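Local coordinates for MaoC family protein (Mycobacterium tuberculosis H37Rv, PDB 3KHP), which probably catalyses the reversible hydration of trans-2-enoyl thioesters to (3R)-3-hydroxyacyl thioesters, as an (R)-specific hydratase of the MaoC family, at residues 103-107 against 232-236; 211-215 against 224-230; 45-50 against 61-65; 178-182 against 283-287. All coordinates share one frame; numbering follows the deposited sequence.

How the contacts relate
Followed from the N terminus, this chain illustrates how contacts distant in sequence tie together a double hot-dog fold. Contact 3 comes first: 45-50 meets 61-65, closing a short loop between two helices before any other contact begins. Contact 1 opens on strand 103-107 and contact 4 on the loop 178-182. Contact 2, 211-215 against 224-230, then closes a short loop that holds helix 215-220, nested inside both open loops. Contact 1 closes at 232-236, tying strand 103-108 to helix 231-245, and contact 4 at 283-287; these two therefore cross, and both reach the same sheet. L229 and Y48 bring contacts 2 and 3 respectively against contact 1's helix, and both contacts touch the second subunit.

Contact 1. Residues 103-107 against 232-236; sequences SQGIR and LCTYG
The ring of Y235 carries the aliphatic part of Q104 over one of its faces. Q104 CG sits 4.2 Å from the ring centroid in a CH-pi contact, 26° off the normal, while CB lies nearer the rim of that face. Both residues have CG anti to the backbone N (chi1 -177° in Y235), which sends the phenol out from helix 231-245 to the strand and Q104 back to meet it at about a right angle. The Q104 chain then bends at chi2, turning its amide 75° from the ring plane. I106 comes in at the edge instead, with CG2 4.1 Å from Y235 CE2, and L232 adds CD2 at 3.9 Å from Q104 CG. Helix packed on antiparallel sheet is the core of the hot-dog fold, and here a strand of the N-terminal family region meets a helix of the MaoC-like region. The polar ends are provided for: Q104 NE2 donates to G105 O at 3.1 Å, OE1 bonds T158, and Y235 OH bonds I257 O on the next strand. With no hydrogen bond between the two segments, apolar and CH-pi packing joins them, and the buried hydroxyl reaches past 103-107 to the neighbouring strand.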
loop_
_atom_site.group_PDB
_atom_site.type_symbol
_atom_site.label_atom_id
_atom_site.label_comp_id
_atom_site.label_asym_id
_atom_site.label_seq_id
_atom_site.Cartn_x
_atom_site.Cartn_y
_atom_site.Cartn_z
ATOM N N SER A 103 -16.982 -15.999 -8.090
ATOM C CA SER A 103 -17.633 -14.701 -8.058
ATOM C C SER A 103 -17.507 -14.048 -6.722
ATOM O O SER A 103 -17.321 -14.723 -5.742
ATOM C CB SER A 103 -19.107 -14.845 -8.372
ATOM O OG SER A 103 -19.230 -15.138 -9.721
ATOM N N GLN A 104 -17.609 -12.717 -6.708
ATOM C CA GLN A 104 -17.661 -11.937 -5.464
ATOM C C GLN A 104 -18.778 -10.899 -5.516
ATOM O O GLN A 104 -18.919 -10.173 -6.488
ATOM C CB GLN A 104 -16.338 -11.212 -5.229
ATOM C CG GLN A 104 -16.282 -10.387 -3.941
ATOM C CD GLN A 104 -16.251 -11.280 -2.728
ATOM O OE1 GLN A 104 -15.503 -12.287 -2.710
ATOM N NE2 GLN A 104 -17.054 -10.934 -1.695
ATOM N N GLY A 105 -19.556 -10.817 -4.450
ATOM C CA GLY A 105 -20.608 -9.828 -4.328
ATOM C C GLY A 105 -20.427 -9.091 -3.024
ATOM O O GLY A 105 -19.893 -9.649 -2.040
ATOM N N ILE A 106 -20.809 -7.819 -3.017
ATOM C CA ILE A 106 -20.846 -7.085 -1.789
ATOM C C ILE A 106 -22.172 -6.338 -1.751
ATOM O O ILE A 106 -22.720 -6.028 -2.765
ATOM C CB ILE A 106 -19.665 -6.116 -1.632
ATOM C CG1 ILE A 106 -19.772 -4.982 -2.644
ATOM C CG2 ILE A 106 -18.304 -6.827 -1.742
ATOM C CD1 ILE A 106 -18.724 -3.963 -2.477
ATOM N N ARG A 107 -22.694 -6.065 -0.574
ATOM C CA ARG A 107 -23.869 -5.205 -0.462
ATOM C C ARG A 107 -23.658 -4.307 0.737
ATOM O O ARG A 107 -23.296 -4.796 1.804
ATOM C CB ARG A 107 -25.147 -6.060 -0.333
ATOM C CG ARG A 107 -26.419 -5.282 -0.138
ATOM C CD ARG A 107 -27.701 -6.151 -0.328
ATOM N NE ARG A 107 -27.743 -6.742 -1.656
ATOM C CZ ARG A 107 -28.329 -6.200 -2.715
ATOM N NH1 ARG A 107 -28.966 -5.035 -2.624
ATOM N NH2 ARG A 107 -28.281 -6.826 -3.884
ATOM N N LEU A 232 -9.358 -9.587 -6.418
ATOM C CA LEU A 232 -10.053 -8.563 -5.664
ATOM C C LEU A 232 -9.531 -7.152 -5.991
ATOM O O LEU A 232 -10.269 -6.174 -5.810
ATOM C CB LEU A 232 -10.011 -8.871 -4.174
ATOM C CG LEU A 232 -10.905 -10.088 -3.796
ATOM C CD1 LEU A 232 -10.762 -10.406 -2.327
ATOM C CD2 LEU A 232 -12.414 -9.847 -4.196
ATOM N N CYS A 233 -8.293 -7.046 -6.495
ATOM C CA CYS A 233 -7.775 -5.747 -6.866
ATOM C C CYS A 233 -8.496 -5.283 -8.137
ATOM O O CYS A 233 -9.024 -4.177 -8.176
ATOM C CB CYS A 233 -6.281 -5.778 -7.061
ATOM S SG CYS A 233 -5.612 -4.185 -7.535
ATOM N N THR A 234 -8.545 -6.154 -9.143
ATOM C CA THR A 234 -9.356 -5.955 -10.328
ATOM C C THR A 234 -10.792 -5.542 -10.000
ATOM O O THR A 234 -11.351 -4.621 -10.600
ATOM C CB THR A 234 -9.381 -7.241 -11.181
ATOM O OG1 THR A 234 -8.041 -7.580 -11.555
ATOM C CG2 THR A 234 -10.155 -7.081 -12.409
ATOM N N TYR A 235 -11.390 -6.235 -9.057
ATOM C CA TYR A 235 -12.738 -5.949 -8.604
ATOM C C TYR A 235 -12.849 -4.539 -7.986
ATOM O O TYR A 235 -13.768 -3.800 -8.288
ATOM C CB TYR A 235 -13.108 -6.992 -7.591
ATOM C CG TYR A 235 -14.480 -6.976 -6.995
ATOM C CD1 TYR A 235 -15.584 -7.462 -7.708
ATOM C CD2 TYR A 235 -14.664 -6.613 -5.670
ATOM C CE1 TYR A 235 -16.848 -7.521 -7.124
ATOM C CE2 TYR A 235 -15.918 -6.669 -5.086
ATOM C CZ TYR A 235 -17.002 -7.139 -5.818
ATOM O OH TYR A 235 -18.245 -7.254 -5.193
ATOM N N GLY A 236 -11.878 -4.168 -7.174
ATOM C CA GLY A 236 -11.798 -2.795 -6.656
ATOM C C GLY A 236 -11.602 -1.738 -7.742
ATOM O O GLY A 236 -12.114 -0.630 -7.621
#

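Contact 2. Residues 211-215 against 224-230; sequences LHSDP and FPKPILH
H212 and H230 lie face to face, their ring centroids 3.8 Å apart and the planes only 21° from parallel. With CG anti to the carbonyl carbon (chi1 -46°), H212 sets its ring against H230. H230 CA also sits over the H212 face as a CH-pi donor, and H212 CB rests over the H230 ring, 3.4 Å from H230 CE1. ND1 helps fix the rotation of the H212 imidazole by donating to I228 O at 2.8 Å with an N-H...O angle of 152°. The acceptor lies in the ring plane, although the donor stands well above the carbonyl plane. H230 is held separately, through NE2 to D207 O. L211 and H212 end the sequence GDRNPLH, the signature of hydratase 2 enzymes, to which D207 and N209 also belong; the stack thus sets the signature histidine against the residue just before helix 231-245. On the opposite face of the H212 ring is its own neighbour L211, whose CG packs 4.0 Å from I228 CG1 and whose CD1 reaches F224 CE2 at 3.8 Å. A backbone bond, I228 N to L211 O, holds the two runs together. P227 CB presses on the backbone of H212, while its CG faces P215. D214 turns the other way, capping helix 215-220 through W216 N with OD1 and bonding H67 N of the second subunit with OD2.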
loop_
_atom_site.group_PDB
_atom_site.type_symbol
_atom_site.label_atom_id
_atom_site.label_comp_id
_atom_site.label_asym_id
_atom_site.label_seq_id
_atom_site.Cartn_x
_atom_site.Cartn_y
_atom_site.Cartn_z
ATOM N N LEU A 211 1.678 -15.723 -5.223
ATOM C CA LEU A 211 1.189 -15.733 -6.600
ATOM C C LEU A 211 1.171 -14.287 -7.200
ATOM O O LEU A 211 1.350 -14.093 -8.389
ATOM C CB LEU A 211 -0.208 -16.322 -6.562
ATOM C CG LEU A 211 -1.106 -16.324 -7.786
ATOM C CD1 LEU A 211 -0.417 -17.039 -8.922
ATOM C CD2 LEU A 211 -2.427 -16.998 -7.358
ATOM N N HIS A 212 0.961 -13.283 -6.364
ATOM C CA HIS A 212 0.831 -11.928 -6.852
ATOM C C HIS A 212 2.099 -11.098 -6.737
ATOM O O HIS A 212 2.123 -9.991 -7.250
ATOM C CB HIS A 212 -0.330 -11.208 -6.125
ATOM C CG HIS A 212 -1.566 -12.026 -6.022
ATOM N ND1 HIS A 212 -2.320 -12.364 -7.120
ATOM C CD2 HIS A 212 -2.166 -12.605 -4.961
ATOM C CE1 HIS A 212 -3.352 -13.101 -6.739
ATOM N NE2 HIS A 212 -3.279 -13.277 -5.430
ATOM N N SER A 213 3.140 -11.614 -6.063
ATOM C CA SER A 213 4.331 -10.818 -5.734
ATOM C C SER A 213 5.719 -11.419 -6.033
ATOM O O SER A 213 6.718 -10.668 -6.083
ATOM C CB SER A 213 4.274 -10.432 -4.272
ATOM O OG SER A 213 4.295 -11.578 -3.454
ATOM N N ASP A 214 5.788 -12.733 -6.260
ATOM C CA ASP A 214 7.050 -13.438 -6.458
ATOM C C ASP A 214 7.046 -14.126 -7.795
ATOM O O ASP A 214 6.291 -15.037 -8.008
ATOM C CB ASP A 214 7.209 -14.481 -5.378
ATOM C CG ASP A 214 8.532 -15.200 -5.458
ATOM O OD1 ASP A 214 9.457 -14.785 -6.223
ATOM O OD2 ASP A 214 8.640 -16.194 -4.751
ATOM N N PRO A 215 7.881 -13.675 -8.722
ATOM C CA PRO A 215 7.908 -14.281 -10.042
ATOM C C PRO A 215 8.294 -15.756 -9.970
ATOM O O PRO A 215 7.790 -16.565 -10.756
ATOM C CB PRO A 215 8.988 -13.519 -10.789
ATOM C CG PRO A 215 9.368 -12.353 -9.926
ATOM C CD PRO A 215 8.754 -12.497 -8.590
ATOM N N PHE A 224 2.497 -19.089 -14.538
ATOM C CA PHE A 224 2.294 -17.821 -15.209
ATOM C C PHE A 224 3.638 -17.168 -15.550
ATOM O O PHE A 224 4.614 -17.292 -14.800
ATOM C CB PHE A 224 1.536 -16.832 -14.303
ATOM C CG PHE A 224 0.111 -17.206 -14.008
ATOM C CD1 PHE A 224 -0.866 -17.073 -14.967
ATOM C CD2 PHE A 224 -0.249 -17.654 -12.767
ATOM C CE1 PHE A 224 -2.186 -17.404 -14.686
ATOM C CE2 PHE A 224 -1.532 -17.985 -12.472
ATOM C CZ PHE A 224 -2.521 -17.863 -13.418
ATOM N N PRO A 225 3.676 -16.398 -16.637
ATOM C CA PRO A 225 4.916 -15.751 -17.036
ATOM C C PRO A 225 5.421 -14.788 -15.984
ATOM O O PRO A 225 6.653 -14.568 -15.844
ATOM C CB PRO A 225 4.514 -14.958 -18.303
ATOM C CG PRO A 225 3.260 -15.622 -18.797
ATOM C CD PRO A 225 2.573 -16.175 -17.585
ATOM N N LYS A 226 4.443 -14.180 -15.294
ATOM C CA LYS A 226 4.690 -13.277 -14.213
ATOM C C LYS A 226 3.546 -13.263 -13.175
ATOM O O LYS A 226 2.454 -13.775 -13.393
ATOM C CB LYS A 226 4.987 -11.886 -14.766
ATOM C CG LYS A 226 4.546 -11.651 -16.205
ATOM C CD LYS A 226 4.938 -10.224 -16.694
ATOM C CE LYS A 226 4.048 -9.756 -17.887
ATOM N NZ LYS A 226 4.008 -10.709 -19.071
ATOM N N PRO A 227 3.819 -12.709 -12.008
ATOM C CA PRO A 227 2.757 -12.718 -11.007
ATOM C C PRO A 227 1.480 -12.054 -11.516
ATOM O O PRO A 227 1.541 -11.133 -12.313
ATOM C CB PRO A 227 3.368 -11.939 -9.848
ATOM C CG PRO A 227 4.832 -11.943 -10.092
ATOM C CD PRO A 227 5.044 -12.038 -11.549
ATOM N N ILE A 228 0.320 -12.539 -11.080
ATOM C CA ILE A 228 -0.926 -12.005 -11.568
ATOM C C ILE A 228 -1.436 -11.024 -10.533
ATOM O O ILE A 228 -1.126 -11.136 -9.352
ATOM C CB ILE A 228 -1.963 -13.106 -11.863
ATOM C CG1 ILE A 228 -2.391 -13.812 -10.568
ATOM C CG2 ILE A 228 -1.405 -14.103 -12.867
ATOM C CD1 ILE A 228 -3.442 -14.926 -10.761
ATOM N N LEU A 229 -2.175 -10.017 -10.977
ATOM C CA LEU A 229 -2.822 -9.119 -10.057
ATOM C C LEU A 229 -3.903 -9.878 -9.270
ATOM O O LEU A 229 -4.601 -10.749 -9.809
ATOM C CB LEU A 229 -3.452 -7.975 -10.847
ATOM C CG LEU A 229 -3.920 -6.788 -10.008
ATOM C CD1 LEU A 229 -2.712 -6.102 -9.313
ATOM C CD2 LEU A 229 -4.692 -5.830 -10.854
ATOM N N HIS A 230 -4.074 -9.512 -8.015
ATOM C CA HIS A 230 -5.153 -10.073 -7.172
ATOM C C HIS A 230 -6.483 -9.848 -7.863
ATOM O O HIS A 230 -6.734 -8.719 -8.301
ATOM C CB HIS A 230 -5.258 -9.351 -5.852
ATOM C CG HIS A 230 -4.043 -9.419 -4.980
ATOM N ND1 HIS A 230 -2.855 -8.784 -5.289
ATOM C CD2 HIS A 230 -3.875 -9.946 -3.740
ATOM C CE1 HIS A 230 -2.003 -8.945 -4.287
ATOM N NE2 HIS A 230 -2.593 -9.654 -3.339
#

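Contact 3. Residues 45-50 against 61-65; sequences TLLYAI and FTTEN
With CG anti to the carbonyl carbon (chi1 -69°), L46 carries CD2 across to the end of the short helix 59-62, where it lies 3.3 Å from T62 C and close to T63 N. A second pair forms one turn on. In T62, OG1 lies between the backbone N and the carbonyl carbon (chi1 52°) and bonds G55 O, which leaves CG2 anti to the carbonyl carbon, 4.0 Å from I50 CG1; the two side chains cross at about a right angle. Between these, A49 fits its small CB against F61, 3.2 Å from F61 O and 4.0 Å from F61 CB, a close approach that brings the helix face down on the backbone itself. The contact joins helix 42-51 to the last turn of helix 59-62 in the N-terminal hydratase 2 region, where T63 is the first residue to leave helical geometry. There are no hydrogen bonds across it; the contact is made by van der Waals packing of L46, A49 and I50. Past the helix end, E64 bends at chi2 and crosses L46 at about a right angle, with OE1 3.9 Å from L46 CD1. That carboxylate forms salt bridges with R203 and R208 of the second subunit, and the neighbouring N65 bonds R208 O of that same subunit through ND2.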
loop_
_atom_site.group_PDB
_atom_site.type_symbol
_atom_site.label_atom_id
_atom_site.label_comp_id
_atom_site.label_asym_id
_atom_site.label_seq_id
_atom_site.Cartn_x
_atom_site.Cartn_y
_atom_site.Cartn_z
ATOM N N THR A 45 -7.773 2.410 4.981
ATOM C CA THR A 45 -8.757 2.640 3.912
ATOM C C THR A 45 -8.089 3.474 2.832
ATOM O O THR A 45 -8.344 3.289 1.662
ATOM C CB THR A 45 -10.050 3.281 4.426
ATOM O OG1 THR A 45 -9.744 4.262 5.422
ATOM C CG2 THR A 45 -11.010 2.228 5.045
ATOM N N LEU A 46 -7.182 4.359 3.246
ATOM C CA LEU A 46 -6.341 5.078 2.319
ATOM C C LEU A 46 -5.448 4.093 1.548
ATOM O O LEU A 46 -5.395 4.130 0.318
ATOM C CB LEU A 46 -5.464 6.100 3.072
ATOM C CG LEU A 46 -6.214 7.297 3.697
ATOM C CD1 LEU A 46 -5.342 8.009 4.691
ATOM C CD2 LEU A 46 -6.800 8.249 2.634
ATOM N N LEU A 47 -4.758 3.216 2.279
ATOM C CA LEU A 47 -3.865 2.245 1.647
ATOM C C LEU A 47 -4.590 1.348 0.652
ATOM O O LEU A 47 -4.018 0.972 -0.390
ATOM C CB LEU A 47 -3.177 1.381 2.718
ATOM C CG LEU A 47 -2.135 0.395 2.201
ATOM C CD1 LEU A 47 -1.158 1.047 1.250
ATOM C CD2 LEU A 47 -1.373 -0.269 3.372
ATOM N N TYR A 48 -5.833 0.998 0.985
ATOM C CA TYR A 48 -6.662 0.132 0.128
ATOM C C TYR A 48 -6.968 0.904 -1.140
ATOM O O TYR A 48 -6.822 0.371 -2.235
ATOM C CB TYR A 48 -7.970 -0.278 0.839
ATOM C CG TYR A 48 -8.947 -0.987 -0.082
ATOM C CD1 TYR A 48 -8.849 -2.354 -0.312
ATOM C CD2 TYR A 48 -9.955 -0.307 -0.715
ATOM C CE1 TYR A 48 -9.681 -2.998 -1.208
ATOM C CE2 TYR A 48 -10.816 -0.964 -1.596
ATOM C CZ TYR A 48 -10.686 -2.311 -1.808
ATOM O OH TYR A 48 -11.536 -2.969 -2.642
ATOM N N ALA A 49 -7.447 2.137 -0.992
ATOM C CA ALA A 49 -7.726 2.985 -2.152
ATOM C C ALA A 49 -6.523 3.029 -3.121
ATOM O O ALA A 49 -6.688 2.841 -4.302
ATOM C CB ALA A 49 -8.100 4.426 -1.714
ATOM N N ILE A 50 -5.326 3.317 -2.626
ATOM C CA ILE A 50 -4.143 3.374 -3.505
ATOM C C ILE A 50 -3.914 1.982 -4.070
ATOM O O ILE A 50 -3.600 1.847 -5.216
ATOM C CB ILE A 50 -2.903 3.860 -2.755
ATOM C CG1 ILE A 50 -3.053 5.342 -2.383
ATOM C CG2 ILE A 50 -1.640 3.659 -3.578
ATOM C CD1 ILE A 50 -2.140 5.765 -1.163
ATOM N N PHE A 61 -10.626 9.734 -1.854
ATOM C CA PHE A 61 -10.277 8.335 -1.529
ATOM C C PHE A 61 -8.844 8.171 -1.059
ATOM O O PHE A 61 -8.569 7.235 -0.296
ATOM C CB PHE A 61 -10.562 7.441 -2.733
ATOM C CG PHE A 61 -11.993 7.495 -3.152
ATOM C CD1 PHE A 61 -12.991 7.014 -2.323
ATOM C CD2 PHE A 61 -12.360 8.060 -4.324
ATOM C CE1 PHE A 61 -14.339 7.092 -2.691
ATOM C CE2 PHE A 61 -13.692 8.139 -4.692
ATOM C CZ PHE A 61 -14.679 7.673 -3.868
ATOM N N THR A 62 -7.950 9.098 -1.446
ATOM C CA THR A 62 -6.522 8.978 -1.083
ATOM C C THR A 62 -5.989 9.973 -0.026
ATOM O O THR A 62 -4.808 9.942 0.334
ATOM C CB THR A 62 -5.709 9.072 -2.339
ATOM O OG1 THR A 62 -6.090 10.259 -3.062
ATOM C CG2 THR A 62 -6.017 7.848 -3.209
ATOM N N THR A 63 -6.860 10.837 0.486
ATOM C CA THR A 63 -6.489 11.754 1.542
ATOM C C THR A 63 -7.632 11.971 2.531
ATOM O O THR A 63 -8.825 11.919 2.166
ATOM C CB THR A 63 -6.067 13.154 1.002
ATOM O OG1 THR A 63 -7.205 13.820 0.393
ATOM C CG2 THR A 63 -4.884 13.043 0.020
ATOM N N GLU A 64 -7.240 12.261 3.769
ATOM C CA GLU A 64 -8.169 12.514 4.853
ATOM C C GLU A 64 -8.242 13.963 5.319
ATOM O O GLU A 64 -9.183 14.309 6.062
ATOM C CB GLU A 64 -7.814 11.652 6.053
ATOM C CG GLU A 64 -6.750 12.174 6.962
ATOM C CD GLU A 64 -5.347 12.109 6.372
ATOM O OE1 GLU A 64 -5.176 11.889 5.155
ATOM O OE2 GLU A 64 -4.408 12.309 7.160
ATOM N N ASN A 65 -7.243 14.773 4.952
ATOM C CA ASN A 65 -7.085 16.131 5.486
ATOM C C ASN A 65 -6.929 17.196 4.416
ATOM O O ASN A 65 -6.346 18.238 4.669
ATOM C CB ASN A 65 -5.925 16.212 6.488
ATOM C CG ASN A 65 -4.609 15.821 5.907
ATOM O OD1 ASN A 65 -4.519 15.307 4.769
ATOM N ND2 ASN A 65 -3.542 16.034 6.694
#

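Contact 4. Residues 178-182 against 283-287; sequences APEFP and AVFRT
The ring of F181 is sandwiched: the guanidinium of R286 lies over one face and V284 CB over the other, while the carbonyl of F285 stands at the edge. The guanidinium is stacked, with centres 4.3 Å apart and planes at 27°. R286 CZ is only 11° off the ring normal, a good cation-pi placement, and NH1 comes within 3.7 Å of F181 CD2. A bend at chi3 (-101°) folds the arginine chain back over the phenyl. On the opposite face, V284 CB makes a CH-pi contact 4.2 Å from the centroid, and its CG2 touches F181 CD1 at 3.6 Å. At the rim, F181 CZ meets F285 O at 3.3 Å. All three partners belong to consecutive residues of strand 282-289, part of the antiparallel sheet in the MaoC-like half of a double hot-dog. The loop runs roughly perpendicular to this strand and covers the sheet on the side away from helix 231-245, against which F285 packs from the other face. W276, on the adjoining strand, meets F181 edge-to-face. V284 is also flanked by the prolines: P179 CB lies 3.9 Å from V284 CG1, and P182 CD meets V284 CG2 tip to tip. R286 NH1 also has a long, weak ion pair with D302.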
loop_
_atom_site.group_PDB
_atom_site.type_symbol
_atom_site.label_atom_id
_atom_site.label_comp_id
_atom_site.label_asym_id
_atom_site.label_seq_id
_atom_site.Cartn_x
_atom_site.Cartn_y
_atom_site.Cartn_z
ATOM N N ALA A 178 -27.554 -15.728 -14.879
ATOM C CA ALA A 178 -26.603 -14.708 -15.311
ATOM C C ALA A 178 -27.391 -13.435 -15.642
ATOM O O ALA A 178 -28.544 -13.530 -16.072
ATOM C CB ALA A 178 -25.823 -15.181 -16.534
ATOM N N PRO A 179 -26.788 -12.247 -15.429
ATOM C CA PRO A 179 -27.487 -11.018 -15.800
ATOM C C PRO A 179 -27.638 -10.883 -17.303
ATOM O O PRO A 179 -26.788 -11.358 -18.059
ATOM C CB PRO A 179 -26.574 -9.905 -15.265
ATOM C CG PRO A 179 -25.688 -10.561 -14.270
ATOM C CD PRO A 179 -25.503 -11.957 -14.778
ATOM N N GLU A 180 -28.731 -10.239 -17.698
ATOM C CA GLU A 180 -29.064 -9.934 -19.088
ATOM C C GLU A 180 -28.243 -8.707 -19.506
ATOM O O GLU A 180 -28.279 -7.663 -18.838
ATOM C CB GLU A 180 -30.580 -9.631 -19.200
ATOM C CG GLU A 180 -31.199 -9.558 -20.630
ATOM C CD GLU A 180 -32.451 -8.628 -20.740
ATOM O OE1 GLU A 180 -32.789 -8.203 -21.873
ATOM O OE2 GLU A 180 -33.102 -8.311 -19.713
ATOM N N PHE A 181 -27.490 -8.861 -20.586
ATOM C CA PHE A 181 -26.747 -7.771 -21.175
ATOM C C PHE A 181 -27.494 -7.321 -22.402
ATOM O O PHE A 181 -27.630 -8.093 -23.341
ATOM C CB PHE A 181 -25.326 -8.200 -21.555
ATOM C CG PHE A 181 -24.387 -8.208 -20.387
ATOM C CD1 PHE A 181 -23.669 -7.066 -20.045
ATOM C CD2 PHE A 181 -24.262 -9.337 -19.588
ATOM C CE1 PHE A 181 -22.817 -7.070 -18.953
ATOM C CE2 PHE A 181 -23.414 -9.330 -18.503
ATOM C CZ PHE A 181 -22.699 -8.189 -18.182
ATOM N N PRO A 182 -27.977 -6.069 -22.397
ATOM C CA PRO A 182 -28.688 -5.514 -23.538
ATOM C C PRO A 182 -27.908 -5.675 -24.812
ATOM O O PRO A 182 -26.673 -5.619 -24.790
ATOM C CB PRO A 182 -28.805 -4.031 -23.193
ATOM C CG PRO A 182 -28.766 -3.985 -21.711
ATOM C CD PRO A 182 -27.863 -5.099 -21.296
ATOM N N ALA A 283 -27.555 -1.546 -13.074
ATOM C CA ALA A 283 -26.766 -1.625 -14.277
ATOM C C ALA A 283 -26.074 -2.969 -14.331
ATOM O O ALA A 283 -26.021 -3.673 -13.326
ATOM C CB ALA A 283 -25.740 -0.494 -14.303
ATOM N N VAL A 284 -25.526 -3.289 -15.503
ATOM C CA VAL A 284 -24.710 -4.460 -15.674
ATOM C C VAL A 284 -23.394 -4.039 -16.278
ATOM O O VAL A 284 -23.312 -2.967 -16.870
ATOM C CB VAL A 284 -25.410 -5.554 -16.546
ATOM C CG1 VAL A 284 -26.635 -6.083 -15.825
ATOM C CG2 VAL A 284 -25.774 -5.028 -17.946
ATOM N N PHE A 285 -22.368 -4.870 -16.128
ATOM C CA PHE A 285 -21.051 -4.526 -16.650
ATOM C C PHE A 285 -20.117 -5.693 -16.907
ATOM O O PHE A 285 -20.317 -6.798 -16.436
ATOM C CB PHE A 285 -20.345 -3.522 -15.709
ATOM C CG PHE A 285 -19.826 -4.142 -14.434
ATOM C CD1 PHE A 285 -18.506 -4.576 -14.348
ATOM C CD2 PHE A 285 -20.656 -4.327 -13.341
ATOM C CE1 PHE A 285 -18.015 -5.151 -13.175
ATOM C CE2 PHE A 285 -20.182 -4.904 -12.180
ATOM C CZ PHE A 285 -18.858 -5.321 -12.089
ATOM N N ARG A 286 -19.074 -5.407 -17.668
ATOM C CA ARG A 286 -17.910 -6.260 -17.741
ATOM C C ARG A 286 -16.681 -5.412 -17.597
ATOM O O ARG A 286 -16.705 -4.222 -17.899
ATOM C CB ARG A 286 -17.812 -6.965 -19.079
ATOM C CG ARG A 286 -18.904 -7.930 -19.343
ATOM C CD ARG A 286 -18.578 -8.828 -20.561
ATOM N NE ARG A 286 -19.273 -8.366 -21.743
ATOM C CZ ARG A 286 -20.452 -8.816 -22.175
ATOM N NH1 ARG A 286 -21.113 -9.782 -21.546
ATOM N NH2 ARG A 286 -20.973 -8.282 -23.264
ATOM N N THR A 287 -15.596 -6.057 -17.179
ATOM C CA THR A 287 -14.269 -5.467 -17.276
ATOM C C THR A 287 -13.412 -6.317 -18.203
ATOM O O THR A 287 -13.473 -7.521 -18.125
ATOM C CB THR A 287 -13.678 -5.337 -15.900
ATOM O OG1 THR A 287 -14.604 -4.587 -15.097
ATOM C CG2 THR A 287 -12.347 -4.628 -15.949
#